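Flavoprotein (Thermotoga maritima, PDB 5V8S) probably transfers electrons between a flavodoxin-like domain expected to bind FMN and a di-iron site held in a metallo-beta-lactamase-type domain. Local coordinates at residues A[152-157]-A[168-173]; A[297-301]-A[312-316]. The protein carries 1 engineered substitution. One frame throughout, in Å; residues are numbered along the deposited sequence.

Contact 1 and contact 2 sit on opposite sides of the chain's centre, their own centres 38 Å apart, one in the beta-lactamase-like half that carries the di-iron site and the other in the flavodoxin half. They share no strand or helix. Contact 1 pairs neighbouring strands of one sheet, so backbone hydrogen bonds carry it, with buried Phe154, Phe156, Thr170 and Leu172 on one face and Lys155, Tyr171 and two buried valines on the other. Contact 2, nearer the surface, lays a helix against an edge strand of a parallel sheet. No backbone bond crosses there, and one tyrosine does most of the work through its ring face and its hydroxyl.

Contact 1: A[152-157]-A[168-173]; sequences KKFKFV and MVTYLD
Leu172 turns CG away from its own amide nitrogen (chi1 177°) and Phe154 swings CG beside its own N (chi1 -75°), which puts Leu172 CD1 over the centre of the Phe154 ring, 3.8 Å from the centroid. The two belong to an antiparallel beta hairpin, strands 152-158 and 168-172, in the five-stranded mixed sheet of the beta-lactamase-like domain. The backbone is stitched at two hydrogen-bonded pairs. Lys155 and Tyr171 exchange N-H...O bonds both ways, Tyr171 N to Lys155 O at 2.8 Å; Val157 and Val169 do the same, Val157 N reaching Val169 O at 3.0 Å in a nearly straight bond.

Phe154, Phe156, Thr170 and Leu172 share one face of the hairpin. Thr170 CG2 meets the Phe154 ring at its edge, close to the ring plane, and also touches Phe156. Beside Phe156 lies Met168, running the same way; its CE packs 3.8 Å from Phe156 CD1 while its sulfur makes an oblique Met-aromatic contact. Ile94 of strand 92-94 touches Phe154, Phe156, Met168 and Thr170, so this face is pressed against the other sheet of the domain. Thr170 OG1, though it sits near Phe156, is hydrogen-bonded to Asn96 OD1.

On the other face Lys155 CB approaches the edge of the Tyr171 ring, then the chains part: Lys155 NZ goes to Gly144 O and Glu146, Tyr171 OH to Lys232 O. The side chain of Val169 is about 12 Å from the bound mu-oxo-diiron. Beyond the last direct backbone bonds, water takes over. One water accepts from Asp173 N and donates to Lys153 O; a second accepts from Lys153 N and donates to Asp173 OD1, 2.8 Å away.

Contact 2: A[297-301]-A[312-316]; sequences PVVYK and EILKD
Strand 297-301 and helix 312-316 run nearly antiparallel, their axes 154° apart in direction and 9.9 Å apart at closest approach, and Tyr300 CA and Ile313 CA come to 7.0 Å. Tyr300 fills most of the gap between them. Its CG lies anti to the carbonyl carbon (chi1 -69°), and from there the ring reaches over to the helix. Ile313 comes in over one ring face, the two side chains running antiparallel past one another. The touching atom is Ile313 CG1, 3.6 Å from Tyr300 CG and displaced from the ring centre toward the rim, a CH-pi contact.

At the far end of the ring, Tyr300 OH donates to Asp316 OD2 in a very short bond of 2.5 Å. The oxygen approaches at the ring edge, close to its plane, although the carboxylate itself is turned 37° from the ring. Asp316 OD1 is taken by Lys267 in a salt bridge, so both carboxylate oxygens have partners and the group is tied to strand 267-273 as well as to Tyr300. That neighbouring lysine would probably help keep the carboxylate charged.

Val298, two residues back on the same side of the strand, sends CG1 to within 3.6 Å of Asp316 OD2, roughly perpendicular to the aspartate. Lys315 and Glu312 form a salt bridge one turn apart on the helix, Lys315 NZ to Glu312 OE1 at 2.8 Å. Glu312 OE2 is bridged by Lys208 of helix 196-214, linking this helix to the other domain. Helix 310-316 follows edge strand 296-302 and leads into strand 322-327, a beta-alpha-beta crossover passing over strand 267-273 in the 2-1-3-4-5 parallel sheet of the flavodoxin-like fold.

Contact 1: A[152-157]-A[168-173]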
ATOM      1  N   LYS A 152      -8.446  27.445  40.591  1.00 28.44           N
ATOM      2  CA  LYS A 152      -8.080  27.961  39.285  1.00 28.24           C
ATOM      3  C   LYS A 152      -9.246  27.845  38.314  1.00 27.71           C
ATOM      4  O   LYS A 152     -10.108  26.971  38.446  1.00 28.37           O
ATOM      5  CB  LYS A 152      -6.881  27.190  38.713  1.00 29.07           C
ATOM      6  CG  LYS A 152      -5.668  27.186  39.653  1.00 30.88           C
ATOM      7  CD  LYS A 152      -5.054  28.562  39.778  1.00 33.36           C
ATOM      8  CE  LYS A 152      -3.764  28.507  40.572  1.00 36.36           C
ATOM      9  NZ  LYS A 152      -3.111  29.831  40.628  1.00 38.63           N
ATOM     10  N   LYS A 153      -9.241  28.719  37.315  1.00 28.20           N
ATOM     11  CA  LYS A 153     -10.240  28.717  36.258  1.00 28.35           C
ATOM     12  C   LYS A 153      -9.745  27.855  35.096  1.00 26.48           C
ATOM     13  O   LYS A 153      -8.724  28.170  34.475  1.00 27.12           O
ATOM     14  CB  LYS A 153     -10.435  30.153  35.796  1.00 31.36           C
ATOM     15  CG  LYS A 153     -11.435  30.365  34.687  1.00 37.25           C
ATOM     16  CD  LYS A 153     -11.466  31.844  34.270  1.00 42.39           C
ATOM     17  CE  LYS A 153     -11.853  32.783  35.423  1.00 44.73           C
ATOM     18  NZ  LYS A 153     -13.179  32.478  36.047  1.00 46.74           N
ATOM     19  N   PHE A 154     -10.451  26.759  34.814  1.00 24.55           N
ATOM     20  CA  PHE A 154     -10.209  25.949  33.622  1.00 23.93           C
ATOM     21  C   PHE A 154     -11.235  26.329  32.562  1.00 24.42           C
ATOM     22  O   PHE A 154     -12.431  26.323  32.837  1.00 26.32           O
ATOM     23  CB  PHE A 154     -10.395  24.470  33.956  1.00 22.45           C
ATOM     24  CG  PHE A 154      -9.258  23.862  34.746  1.00 21.62           C
ATOM     25  CD1 PHE A 154      -9.101  24.130  36.089  1.00 21.39           C
ATOM     26  CD2 PHE A 154      -8.342  23.008  34.130  1.00 22.03           C
ATOM     27  CE1 PHE A 154      -8.069  23.572  36.816  1.00 21.99           C
ATOM     28  CE2 PHE A 154      -7.314  22.439  34.851  1.00 22.27           C
ATOM     29  CZ  PHE A 154      -7.176  22.732  36.208  1.00 22.81           C
ATOM     30  N   LYS A 155     -10.781  26.662  31.362  1.00 22.48           N
ATOM     31  CA  LYS A 155     -11.666  27.081  30.287  1.00 22.55           C
ATOM     32  C   LYS A 155     -11.586  26.051  29.170  1.00 22.42           C
ATOM     33  O   LYS A 155     -10.493  25.672  28.751  1.00 23.04           O
ATOM     34  CB  LYS A 155     -11.247  28.451  29.759  1.00 24.24           C
ATOM     35  CG  LYS A 155     -12.159  29.005  28.677  1.00 27.62           C
ATOM     36  CD  LYS A 155     -11.763  30.421  28.279  1.00 31.22           C
ATOM     37  CE  LYS A 155     -12.846  31.074  27.439  1.00 35.01           C
ATOM     38  NZ  LYS A 155     -14.150  31.183  28.190  1.00 36.43           N
ATOM     39  N   PHE A 156     -12.741  25.582  28.705  1.00 21.71           N
ATOM     40  CA  PHE A 156     -12.807  24.532  27.700  1.00 21.80           C
ATOM     41  C   PHE A 156     -13.253  25.126  26.375  1.00 21.86           C
ATOM     42  O   PHE A 156     -14.288  25.797  26.299  1.00 24.75           O
ATOM     43  CB  PHE A 156     -13.731  23.407  28.169  1.00 22.03           C
ATOM     44  CG  PHE A 156     -13.282  22.813  29.459  1.00 22.19           C
ATOM     45  CD1 PHE A 156     -12.287  21.867  29.481  1.00 21.89           C
ATOM     46  CD2 PHE A 156     -13.772  23.293  30.663  1.00 22.36           C
ATOM     47  CE1 PHE A 156     -11.819  21.353  30.668  1.00 22.36           C
ATOM     48  CE2 PHE A 156     -13.317  22.779  31.850  1.00 23.76           C
ATOM     49  CZ  PHE A 156     -12.326  21.808  31.855  1.00 23.14           C
ATOM     50  N   VAL A 157     -12.472  24.873  25.334  1.00 21.71           N
ATOM     51  CA  VAL A 157     -12.726  25.424  24.015  1.00 22.87           C
ATOM     52  C   VAL A 157     -12.889  24.254  23.052  1.00 22.76           C
ATOM     53  O   VAL A 157     -11.949  23.472  22.851  1.00 21.82           O
ATOM     54  CB  VAL A 157     -11.574  26.333  23.574  1.00 24.53           C
ATOM     55  CG1 VAL A 157     -11.826  26.855  22.177  1.00 25.65           C
ATOM     56  CG2 VAL A 157     -11.367  27.476  24.590  1.00 25.21           C
ATOM     57  N   MET A 168     -11.473  18.885  21.993  1.00 19.53           N
ATOM     58  CA  MET A 168     -11.472  20.172  22.660  1.00 19.06           C
ATOM     59  C   MET A 168     -10.071  20.417  23.204  1.00 19.90           C
ATOM     60  O   MET A 168      -9.219  19.526  23.224  1.00 19.55           O
ATOM     61  CB  MET A 168     -12.496  20.196  23.806  1.00 20.11           C
ATOM     62  CG  MET A 168     -12.168  19.276  24.949  1.00 21.49           C
ATOM     63  SD  MET A 168     -13.324  19.539  26.323  1.00 22.16           S
ATOM     64  CE  MET A 168     -12.528  18.569  27.586  1.00 21.70           C
ATOM     65  N   VAL A 169      -9.834  21.643  23.652  1.00 21.14           N
ATOM     66  CA  VAL A 169      -8.588  21.983  24.318  1.00 21.14           C
ATOM     67  C   VAL A 169      -8.943  22.624  25.653  1.00 20.78           C
ATOM     68  O   VAL A 169     -10.015  23.214  25.805  1.00 22.54           O
ATOM     69  CB  VAL A 169      -7.692  22.899  23.450  1.00 21.85           C
ATOM     70  CG1 VAL A 169      -7.302  22.210  22.143  1.00 22.38           C
ATOM     71  CG2 VAL A 169      -8.398  24.192  23.147  1.00 23.57           C
ATOM     72  N   THR A 170      -8.050  22.472  26.629  1.00 19.59           N
ATOM     73  CA  THR A 170      -8.242  22.973  27.984  1.00 20.07           C
ATOM     74  C   THR A 170      -7.238  24.094  28.232  1.00 19.90           C
ATOM     75  O   THR A 170      -6.033  23.908  28.051  1.00 20.98           O
ATOM     76  CB  THR A 170      -8.035  21.845  28.999  1.00 21.06           C
ATOM     77  OG1 THR A 170      -9.025  20.830  28.801  1.00 22.40           O
ATOM     78  CG2 THR A 170      -8.146  22.342  30.433  1.00 21.46           C
ATOM     79  N   TYR A 171      -7.744  25.253  28.631  1.00 20.46           N
ATOM     80  CA  TYR A 171      -6.941  26.457  28.845  1.00 21.02           C
ATOM     81  C   TYR A 171      -6.914  26.775  30.331  1.00 21.76           C
ATOM     82  O   TYR A 171      -7.966  26.957  30.941  1.00 23.07           O
ATOM     83  CB  TYR A 171      -7.581  27.608  28.086  1.00 22.66           C
ATOM     84  CG  TYR A 171      -6.881  28.935  28.221  1.00 24.60           C
ATOM     85  CD1 TYR A 171      -5.761  29.216  27.460  1.00 26.73           C
ATOM     86  CD2 TYR A 171      -7.349  29.924  29.091  1.00 25.21           C
ATOM     87  CE1 TYR A 171      -5.116  30.433  27.551  1.00 28.33           C
ATOM     88  CE2 TYR A 171      -6.697  31.147  29.198  1.00 27.34           C
ATOM     89  CZ  TYR A 171      -5.582  31.399  28.430  1.00 29.18           C
ATOM     90  OH  TYR A 171      -4.939  32.622  28.523  1.00 31.63           O
ATOM     91  N   LEU A 172      -5.717  26.845  30.904  1.00 21.90           N
ATOM     92  CA  LEU A 172      -5.514  27.094  32.330  1.00 22.92           C
ATOM     93  C   LEU A 172      -4.535  28.258  32.469  1.00 24.52           C
ATOM     94  O   LEU A 172      -3.320  28.043  32.449  1.00 25.74           O
ATOM     95  CB  LEU A 172      -4.948  25.846  32.987  1.00 22.11           C
ATOM     96  CG  LEU A 172      -4.624  25.994  34.471  1.00 22.51           C
ATOM     97  CD1 LEU A 172      -5.866  26.321  35.285  1.00 24.95           C
ATOM     98  CD2 LEU A 172      -3.941  24.735  34.968  1.00 23.75           C
ATOM     99  N   ASP A 173      -5.054  29.475  32.595  1.00 26.65           N
ATOM    100  CA  ASP A 173      -4.227  30.668  32.837  1.00 28.96           C
ATOM    101  C   ASP A 173      -3.048  30.780  31.867  1.00 28.63           C
ATOM    102  O   ASP A 173      -1.910  31.047  32.262  1.00 31.19           O
ATOM    103  CB  ASP A 173      -3.719  30.695  34.277  1.00 33.92           C
ATOM    104  CG  ASP A 173      -4.818  30.913  35.290  1.00 39.57           C
ATOM    105  OD1 ASP A 173      -5.908  31.407  34.931  1.00 41.67           O
ATOM    106  OD2 ASP A 173      -4.568  30.597  36.465  1.00 42.84           O
TER
HETATM  107  O   HOH W   1      -7.434  31.020  37.263  1.00 33.90           O
HETATM  108  O   HOH W   2      -8.095  29.877  32.655  1.00 37.03           O

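Contact 2: A[297-301]-A[312-316]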
ATOM      1  N   PRO A 297      14.095  19.259  -6.575  1.00 22.29           N
ATOM      2  CA  PRO A 297      13.081  18.211  -6.492  1.00 21.79           C
ATOM      3  C   PRO A 297      13.287  17.303  -5.300  1.00 21.79           C
ATOM      4  O   PRO A 297      14.412  16.998  -4.906  1.00 23.87           O
ATOM      5  CB  PRO A 297      13.288  17.416  -7.791  1.00 23.27           C
ATOM      6  CG  PRO A 297      14.057  18.275  -8.667  1.00 23.86           C
ATOM      7  CD  PRO A 297      14.920  19.103  -7.783  1.00 23.58           C
ATOM      8  N   VAL A 298      12.160  16.838  -4.756  1.00 20.62           N
ATOM      9  CA  VAL A 298      12.107  15.707  -3.837  1.00 19.20           C
ATOM     10  C   VAL A 298      11.404  14.591  -4.592  1.00 18.61           C
ATOM     11  O   VAL A 298      10.331  14.817  -5.151  1.00 20.07           O
ATOM     12  CB  VAL A 298      11.333  16.074  -2.560  1.00 21.60           C
ATOM     13  CG1 VAL A 298      11.265  14.893  -1.632  1.00 22.49           C
ATOM     14  CG2 VAL A 298      11.992  17.281  -1.874  1.00 23.99           C
ATOM     15  N   VAL A 299      12.023  13.417  -4.656  1.00 18.30           N
ATOM     16  CA  VAL A 299      11.621  12.371  -5.600  1.00 16.75           C
ATOM     17  C   VAL A 299      11.186  11.117  -4.863  1.00 17.96           C
ATOM     18  O   VAL A 299      11.911  10.603  -3.999  1.00 19.75           O
ATOM     19  CB  VAL A 299      12.755  12.053  -6.597  1.00 18.25           C
ATOM     20  CG1 VAL A 299      12.307  11.016  -7.619  1.00 19.44           C
ATOM     21  CG2 VAL A 299      13.231  13.338  -7.301  1.00 19.72           C
ATOM     22  N   TYR A 300      10.016  10.605  -5.240  1.00 17.01           N
ATOM     23  CA  TYR A 300       9.483   9.360  -4.704  1.00 17.32           C
ATOM     24  C   TYR A 300       9.175   8.423  -5.862  1.00 18.08           C
ATOM     25  O   TYR A 300       8.314   8.728  -6.691  1.00 19.57           O
ATOM     26  CB  TYR A 300       8.223   9.621  -3.883  1.00 17.53           C
ATOM     27  CG  TYR A 300       8.538  10.350  -2.611  1.00 18.58           C
ATOM     28  CD1 TYR A 300       9.138   9.683  -1.556  1.00 20.12           C
ATOM     29  CD2 TYR A 300       8.255  11.705  -2.465  1.00 18.72           C
ATOM     30  CE1 TYR A 300       9.431  10.335  -0.373  1.00 21.00           C
ATOM     31  CE2 TYR A 300       8.571  12.374  -1.284  1.00 19.52           C
ATOM     32  CZ  TYR A 300       9.166  11.689  -0.248  1.00 21.46           C
ATOM     33  OH  TYR A 300       9.470  12.343   0.939  1.00 23.88           O
ATOM     34  N   LYS A 301       9.848   7.279  -5.897  1.00 19.13           N
ATOM     35  CA  LYS A 301       9.742   6.335  -6.999  1.00 18.68           C
ATOM     36  C   LYS A 301       9.257   4.978  -6.501  1.00 18.45           C
ATOM     37  O   LYS A 301       9.868   4.389  -5.609  1.00 19.25           O
ATOM     38  CB  LYS A 301      11.118   6.138  -7.669  1.00 21.43           C
ATOM     39  CG  LYS A 301      11.133   5.085  -8.783  1.00 25.73           C
ATOM     40  CD  LYS A 301      12.516   4.434  -9.046  1.00 31.65           C
ATOM     41  CE  LYS A 301      13.689   5.326  -8.829  1.00 35.53           C
ATOM     42  NZ  LYS A 301      14.962   4.589  -9.171  1.00 38.22           N
ATOM     43  N   GLU A 312       5.707   9.591   4.118  1.00 18.14           N
ATOM     44  CA  GLU A 312       6.760  10.516   3.720  1.00 19.58           C
ATOM     45  C   GLU A 312       6.366  11.316   2.485  1.00 19.47           C
ATOM     46  O   GLU A 312       6.671  12.509   2.394  1.00 20.45           O
ATOM     47  CB  GLU A 312       8.043   9.740   3.462  1.00 23.02           C
ATOM     48  CG  GLU A 312       8.660   9.144   4.697  1.00 27.65           C
ATOM     49  CD  GLU A 312       9.206  10.211   5.636  1.00 33.30           C
ATOM     50  OE1 GLU A 312       9.874  11.141   5.141  1.00 36.16           O
ATOM     51  OE2 GLU A 312       8.982  10.111   6.849  1.00 36.50           O
ATOM     52  N   ILE A 313       5.701  10.687   1.522  1.00 18.87           N
ATOM     53  CA  ILE A 313       5.144  11.446   0.405  1.00 18.51           C
ATOM     54  C   ILE A 313       4.236  12.550   0.924  1.00 18.33           C
ATOM     55  O   ILE A 313       4.357  13.717   0.537  1.00 19.10           O
ATOM     56  CB  ILE A 313       4.394  10.512  -0.559  1.00 17.27           C
ATOM     57  CG1 ILE A 313       5.366   9.511  -1.189  1.00 17.52           C
ATOM     58  CG2 ILE A 313       3.695  11.324  -1.651  1.00 19.66           C
ATOM     59  CD1 ILE A 313       4.700   8.389  -1.976  1.00 17.89           C
ATOM     60  N   LEU A 314       3.309  12.193   1.809  1.00 18.28           N
ATOM     61  CA  LEU A 314       2.307  13.142   2.274  1.00 17.43           C
ATOM     62  C   LEU A 314       2.953  14.306   3.011  1.00 17.66           C
ATOM     63  O   LEU A 314       2.545  15.459   2.840  1.00 18.88           O
ATOM     64  CB  LEU A 314       1.299  12.409   3.149  1.00 17.32           C
ATOM     65  CG  LEU A 314       0.307  11.516   2.410  1.00 18.71           C
ATOM     66  CD1 LEU A 314      -0.482  10.734   3.402  1.00 19.94           C
ATOM     67  CD2 LEU A 314      -0.624  12.311   1.545  1.00 20.23           C
ATOM     68  N   LYS A 315       3.994  14.028   3.796  1.00 17.85           N
ATOM     69  CA  LYS A 315       4.690  15.071   4.540  1.00 18.71           C
ATOM     70  C   LYS A 315       5.245  16.159   3.634  1.00 17.89           C
ATOM     71  O   LYS A 315       5.352  17.329   4.056  1.00 19.59           O
ATOM     72  CB  LYS A 315       5.826  14.427   5.321  1.00 20.23           C
ATOM     73  CG  LYS A 315       6.800  15.367   5.943  1.00 25.78           C
ATOM     74  CD  LYS A 315       8.078  14.627   6.309  1.00 30.45           C
ATOM     75  CE  LYS A 315       8.962  14.418   5.100  1.00 32.61           C
ATOM     76  NZ  LYS A 315      10.250  13.840   5.537  1.00 32.83           N
ATOM     77  N   ASP A 316       5.627  15.802   2.418  1.00 17.49           N
ATOM     78  CA  ASP A 316       6.295  16.750   1.536  1.00 17.85           C
ATOM     79  C   ASP A 316       5.339  17.574   0.686  1.00 18.00           C
ATOM     80  O   ASP A 316       5.787  18.531   0.047  1.00 20.18           O
ATOM     81  CB  ASP A 316       7.330  16.009   0.669  1.00 18.55           C
ATOM     82  CG  ASP A 316       8.676  15.876   1.382  1.00 20.55           C
ATOM     83  OD1 ASP A 316       9.117  16.876   1.989  1.00 21.38           O
ATOM     84  OD2 ASP A 316       9.266  14.791   1.401  1.00 23.70           O
TER